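Local atomic coordinates of possible adhesin (Caldicellulosiruptor kronotskyensis, PDB entry 4WA0), a protein that probably mediates attachment of this extreme thermophile to cellulose, the part present here being the beta-helical C-terminal domain of a tapirin. Residues R174-N179 against S196-G201; N133-T138 against T155-S160. All coordinates share one frame; numbering follows the deposited sequence.

Contact 1. Residues R174-N179 against S196-G201; sequences RLILEN and SIQNNG
Successive turns of a parallel beta-helix meet where Leu175, Ile176 and Leu177 pair with Ile197, Gln198 and Asn199; strand 197-199 is an end strand of its face of the helix. The axes of the two short strands approach to 4.7 Å, with their directions 13° apart. Their backbones alternate donor and acceptor: Leu175 N binds Ser196 O, Gln198 N binds Leu175 O, Leu177 N binds Gln198 O, and Asn200 N binds Leu177 O. Inside the coil, Leu177 CD1 comes to 3.9 Å from Ile197 CG2, and Ile204 of the following strand packs against both residues. At the edge of this core, Asn199 OD1 lies 3.6 Å from Leu177 CB and accepts a hydrogen bond from Gly202 N. On the outer surface Ile176 and Gln198 project alongside each other from the same face. In the conformer described, Gln198 leaves the strand with CG anti to its backbone N (chi1 -170°) and continues extended, which brings OE1 to 3.9 Å from Ile176 CG2. Beside that CG2 branch, Asn200 ND2 donates to OE1 of this Gln198 conformer at 3.1 Å, nearly straight at 169°, in the carbonyl plane and on a lone pair.

Contact 2. Residues N133-T138 against T155-S160; sequences NMEVST and TLKSNS
Val136 and Leu156 form the buried inner side of this contact between neighbouring turns of the beta-helix, with Val136 CB 4.3 Å from Leu156 CD2. The tight part is the backbone beside them, where three straight bonds hold the parallel strands: Thr155 N to Met134 O, Val136 N to Thr155 O, and Lys157 N to Val136 O. Lys157 CG, anti to the carbonyl carbon (chi1 -54°), closes on the same acceptor, 3.4 Å from Val136 O. Beyond the strand, 155-160 enters a type II turn from Lys157 to Ser160. Ser160 OG sits between its backbone N and carbonyl carbon (chi1 61°), a position from which it donates to Lys157 O at 2.8 Å; that carbonyl also accepts from Ser160 N.

The outer side is looser and hydrated. Glu135 and Thr155 lie alongside each other, with Glu135 CG 4.1 Å from Thr155 CB, and a water links Thr155 OG1 to Met134 O. Bends at the second and third torsions of Lys157 carry CD and CE past Glu135 OE1. Its NZ stops 4.3 Å from Glu135 OE1, beyond a salt bridge, and a water bridges NZ to Glu135 OE2. With Glu178 as a second carboxylate neighbour, Lys157 is likely to favour its protonated form.

Overall arrangement
Contacts 1 and 2 show how a beta-helix repeats one kind of strand pairing from turn to turn: their centres are 10 Å apart, and strands 153-156 and 174-177 are neighbours in the same parallel sheet. Between them, Leu156 N and Ile176 O form a probable hydrogen bond of 2.7 Å, while Ile176 CD1 packs 3.6 Å from Thr155 OG1. Where the strands give way to turns, a 2.8 Å salt bridge from Glu178 OE2 to Lys157 NZ joins the two contacts, and Glu178 OE1 accepts from Ser158 N. The centre of contact 1 is about 31 Å, and that of contact 2 about 22 Å, from the centre of the chain, and both are remote from the magnesium site that includes Asp239 and Glu275.

Contact 1. Residues R174-N179 against S196-G201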
loop_
_atom_site.group_PDB
_atom_site.type_symbol
_atom_site.label_atom_id
_atom_site.label_comp_id
_atom_site.label_asym_id
_atom_site.label_seq_id
_atom_site.Cartn_x
_atom_site.Cartn_y
_atom_site.Cartn_z
ATOM N N ARG A 174 -23.589 11.909 8.244
ATOM C CA ARG A 174 -24.523 10.850 8.675
ATOM C C ARG A 174 -23.751 9.627 9.079
ATOM O O ARG A 174 -22.661 9.375 8.538
ATOM C CB ARG A 174 -25.467 10.381 7.551
ATOM C CG ARG A 174 -26.594 11.341 7.213
ATOM C CD ARG A 174 -27.541 10.650 6.213
ATOM N NE ARG A 174 -26.867 10.325 4.954
ATOM C CZ ARG A 174 -27.351 9.530 4.004
ATOM N NH1 ARG A 174 -28.560 8.959 4.139
ATOM N NH2 ARG A 174 -26.614 9.313 2.901
ATOM N N LEU A 175 -24.325 8.924 10.049
ATOM C CA LEU A 175 -23.865 7.577 10.399
ATOM C C LEU A 175 -25.099 6.694 10.180
ATOM O O LEU A 175 -26.184 6.991 10.755
ATOM C CB LEU A 175 -23.299 7.446 11.806
ATOM C CG LEU A 175 -23.135 5.982 12.291
ATOM C CD1 LEU A 175 -21.957 5.409 11.628
ATOM C CD2 LEU A 175 -22.857 5.968 13.786
ATOM N N ILE A 176 -24.951 5.657 9.329
ATOM C CA ILE A 176 -26.052 4.784 8.954
ATOM C C ILE A 176 -25.838 3.390 9.496
ATOM O O ILE A 176 -24.743 2.802 9.268
ATOM C CB ILE A 176 -26.186 4.745 7.432
ATOM C CG1 ILE A 176 -26.378 6.165 6.903
ATOM C CG2 ILE A 176 -27.332 3.789 7.039
ATOM C CD1 ILE A 176 -25.640 6.479 5.621
ATOM N N LEU A 177 -26.821 2.861 10.242
ATOM C CA LEU A 177 -26.772 1.458 10.674
ATOM C C LEU A 177 -27.749 0.645 9.841
ATOM O O LEU A 177 -28.906 1.023 9.691
ATOM C CB LEU A 177 -27.152 1.256 12.104
ATOM C CG LEU A 177 -26.132 1.497 13.194
ATOM C CD1 LEU A 177 -25.893 2.979 13.333
ATOM C CD2 LEU A 177 -26.511 0.895 14.537
ATOM N N GLU A 178 -27.246 -0.413 9.179
ATOM C CA GLU A 178 -28.167 -1.328 8.495
ATOM C C GLU A 178 -28.698 -2.335 9.495
ATOM O O GLU A 178 -28.271 -2.425 10.667
ATOM C CB GLU A 178 -27.473 -2.064 7.362
ATOM C CG GLU A 178 -26.985 -1.139 6.271
ATOM C CD GLU A 178 -26.397 -1.921 5.069
ATOM O OE1 GLU A 178 -26.063 -3.165 5.176
ATOM O OE2 GLU A 178 -26.294 -1.230 4.029
ATOM N N ASN A 179 -29.649 -3.149 9.029
ATOM C CA ASN A 179 -30.306 -4.140 9.908
ATOM C C ASN A 179 -29.321 -5.036 10.658
ATOM O O ASN A 179 -28.437 -5.629 10.052
ATOM C CB ASN A 179 -31.193 -5.008 9.001
ATOM C CG ASN A 179 -32.078 -5.953 9.756
ATOM O OD1 ASN A 179 -31.682 -7.089 10.048
ATOM N ND2 ASN A 179 -33.260 -5.516 10.064
ATOM N N SER A 196 -28.067 12.718 13.865
ATOM C CA SER A 196 -27.397 12.429 12.607
ATOM C C SER A 196 -27.178 10.940 12.362
ATOM O O SER A 196 -26.599 10.575 11.347
ATOM C CB SER A 196 -26.051 13.153 12.548
ATOM O OG SER A 196 -26.198 14.518 12.602
ATOM N N ILE A 197 -27.698 10.109 13.250
ATOM C CA ILE A 197 -27.601 8.667 13.132
ATOM C C ILE A 197 -28.909 8.225 12.497
ATOM O O ILE A 197 -29.989 8.628 12.966
ATOM C CB ILE A 197 -27.355 7.983 14.487
ATOM C CG1 ILE A 197 -26.040 8.437 15.117
ATOM C CG2 ILE A 197 -27.390 6.445 14.292
ATOM C CD1 ILE A 197 -25.888 7.942 16.525
ATOM N N GLN A 198 -28.817 7.411 11.449
ATOM C CA GLN A 198 -29.965 6.790 10.802
ATOM C C GLN A 198 -29.909 5.300 11.068
ATOM O O GLN A 198 -29.102 4.610 10.446
ATOM C CB GLN A 198 -29.831 7.036 9.322
ATOM C CG GLN A 198 -31.016 6.687 8.450
ATOM C CD GLN A 198 -30.617 6.801 7.007
ATOM O OE1 GLN A 198 -30.562 5.777 6.285
ATOM N NE2 GLN A 198 -30.209 8.032 6.594
ATOM N N ASN A 199 -30.752 4.823 11.972
ATOM C CA ASN A 199 -30.676 3.456 12.503
ATOM C C ASN A 199 -31.768 2.679 11.844
ATOM O O ASN A 199 -32.959 2.786 12.251
ATOM C CB ASN A 199 -30.850 3.445 14.008
ATOM C CG ASN A 199 -30.663 2.056 14.601
ATOM O OD1 ASN A 199 -30.306 1.133 13.862
ATOM N ND2 ASN A 199 -30.830 1.916 15.926
ATOM N N ASN A 200 -31.376 1.898 10.849
ATOM C CA ASN A 200 -32.344 1.086 10.058
ATOM C C ASN A 200 -32.411 -0.342 10.563
ATOM O O ASN A 200 -32.053 -1.296 9.838
ATOM C CB ASN A 200 -31.958 1.138 8.600
ATOM C CG ASN A 200 -32.024 2.529 8.026
ATOM O OD1 ASN A 200 -32.886 3.343 8.373
ATOM N ND2 ASN A 200 -31.048 2.847 7.185
ATOM N N GLY A 201 -32.875 -0.519 11.793
ATOM C CA GLY A 201 -33.003 -1.837 12.394
ATOM C C GLY A 201 -31.756 -2.431 13.045
ATOM O O GLY A 201 -31.668 -3.663 13.222
#

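Contact 2. Residues N133-T138 against T155-S160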
loop_
_atom_site.group_PDB
_atom_site.type_symbol
_atom_site.label_atom_id
_atom_site.label_comp_id
_atom_site.label_asym_id
_atom_site.label_seq_id
_atom_site.Cartn_x
_atom_site.Cartn_y
_atom_site.Cartn_z
ATOM N N ASN A 133 -16.927 8.597 2.021
ATOM C CA ASN A 133 -17.937 7.593 2.428
ATOM C C ASN A 133 -17.240 6.306 2.816
ATOM O O ASN A 133 -16.540 5.696 1.979
ATOM C CB ASN A 133 -18.866 7.329 1.280
ATOM C CG ASN A 133 -19.725 8.525 0.947
ATOM O OD1 ASN A 133 -20.205 9.191 1.836
ATOM N ND2 ASN A 133 -19.792 8.881 -0.330
HETATM N N MSE A 134 -17.309 5.937 4.083
HETATM C CA MSE A 134 -16.794 4.650 4.564
HETATM C C MSE A 134 -17.812 3.658 4.888
HETATM O O MSE A 134 -18.876 3.989 5.473
HETATM C CB MSE A 134 -15.962 4.967 5.806
HETATM C CG MSE A 134 -15.208 3.742 6.258
HETATM SE SE MSE A 134 -13.909 4.071 7.717
HETATM C CE MSE A 134 -15.209 4.293 9.064
ATOM N N GLU A 135 -17.537 2.408 4.573
ATOM C CA GLU A 135 -18.462 1.296 4.954
ATOM C C GLU A 135 -17.651 0.287 5.732
ATOM O O GLU A 135 -16.529 -0.031 5.310
ATOM C CB GLU A 135 -19.030 0.555 3.759
ATOM C CG GLU A 135 -19.796 1.485 2.888
ATOM C CD GLU A 135 -20.558 0.879 1.728
ATOM O OE1 GLU A 135 -20.435 -0.330 1.411
ATOM O OE2 GLU A 135 -21.280 1.696 1.142
ATOM N N VAL A 136 -18.226 -0.263 6.799
ATOM C CA VAL A 136 -17.612 -1.346 7.569
ATOM C C VAL A 136 -18.523 -2.537 7.463
ATOM O O VAL A 136 -19.718 -2.440 7.790
ATOM C CB VAL A 136 -17.385 -0.960 9.035
ATOM C CG1 VAL A 136 -16.870 -2.180 9.790
ATOM C CG2 VAL A 136 -16.437 0.235 9.120
ATOM N N SER A 137 -18.005 -3.645 6.928
ATOM C CA SER A 137 -18.936 -4.764 6.675
ATOM C C SER A 137 -19.101 -5.713 7.844
ATOM O O SER A 137 -20.218 -6.311 7.961
ATOM C CB SER A 137 -18.625 -5.450 5.309
ATOM O OG SER A 137 -17.492 -6.195 5.341
ATOM N N THR A 138 -18.064 -5.916 8.650
ATOM C CA THR A 138 -18.123 -6.899 9.755
ATOM C C THR A 138 -17.784 -6.358 11.163
ATOM O O THR A 138 -18.523 -6.563 12.133
ATOM C CB THR A 138 -17.282 -8.147 9.371
ATOM O OG1 THR A 138 -17.787 -8.665 8.149
ATOM C CG2 THR A 138 -17.315 -9.221 10.391
ATOM N N THR A 155 -21.279 4.024 6.990
ATOM C CA THR A 155 -22.311 2.974 6.956
ATOM C C THR A 155 -21.818 1.755 7.649
ATOM O O THR A 155 -20.749 1.229 7.293
ATOM C CB THR A 155 -22.739 2.647 5.530
ATOM O OG1 THR A 155 -23.266 3.822 4.920
ATOM C CG2 THR A 155 -23.836 1.622 5.508
ATOM N N LEU A 156 -22.578 1.290 8.657
ATOM C CA LEU A 156 -22.271 0.037 9.355
ATOM C C LEU A 156 -23.175 -1.015 8.711
ATOM O O LEU A 156 -24.405 -0.963 8.840
ATOM C CB LEU A 156 -22.423 0.164 10.908
ATOM C CG LEU A 156 -21.733 1.475 11.455
ATOM C CD1 LEU A 156 -21.882 1.494 12.990
ATOM C CD2 LEU A 156 -20.274 1.526 11.051
ATOM N N LYS A 157 -22.593 -1.959 7.977
ATOM C CA LYS A 157 -23.430 -2.882 7.179
ATOM C C LYS A 157 -24.113 -3.911 8.084
ATOM O O LYS A 157 -23.836 -4.066 9.264
ATOM C CB LYS A 157 -22.627 -3.571 6.068
ATOM C CG LYS A 157 -21.880 -2.598 5.146
ATOM C CD LYS A 157 -22.787 -1.880 4.203
ATOM C CE LYS A 157 -23.225 -2.791 3.068
ATOM N NZ LYS A 157 -24.271 -2.079 2.274
ATOM N N SER A 158 -25.008 -4.686 7.495
ATOM C CA SER A 158 -25.837 -5.580 8.306
ATOM C C SER A 158 -25.059 -6.555 9.173
ATOM O O SER A 158 -24.061 -7.163 8.723
ATOM C CB SER A 158 -26.884 -6.289 7.448
ATOM O OG SER A 158 -26.240 -7.031 6.467
ATOM N N ASN A 159 -25.498 -6.652 10.431
ATOM C CA ASN A 159 -24.908 -7.513 11.458
ATOM C C ASN A 159 -23.476 -7.250 11.828
ATOM O O ASN A 159 -22.849 -8.054 12.525
ATOM C CB ASN A 159 -25.149 -8.960 11.069
ATOM C CG ASN A 159 -26.623 -9.214 10.901
ATOM O OD1 ASN A 159 -27.375 -8.997 11.856
ATOM N ND2 ASN A 159 -27.066 -9.512 9.668
ATOM N N SER A 160 -22.970 -6.067 11.430
ATOM C CA SER A 160 -21.603 -5.673 11.782
ATOM C C SER A 160 -21.579 -5.383 13.299
ATOM O O SER A 160 -22.641 -5.323 13.941
ATOM C CB SER A 160 -21.126 -4.463 10.947
ATOM O OG SER A 160 -21.951 -3.347 11.195
HETATM O O HOH W 1 -21.040 5.405 3.923
HETATM O O HOH W 2 -23.964 0.941 1.584
HETATM O O HOH W 3 -21.459 -8.372 9.316
#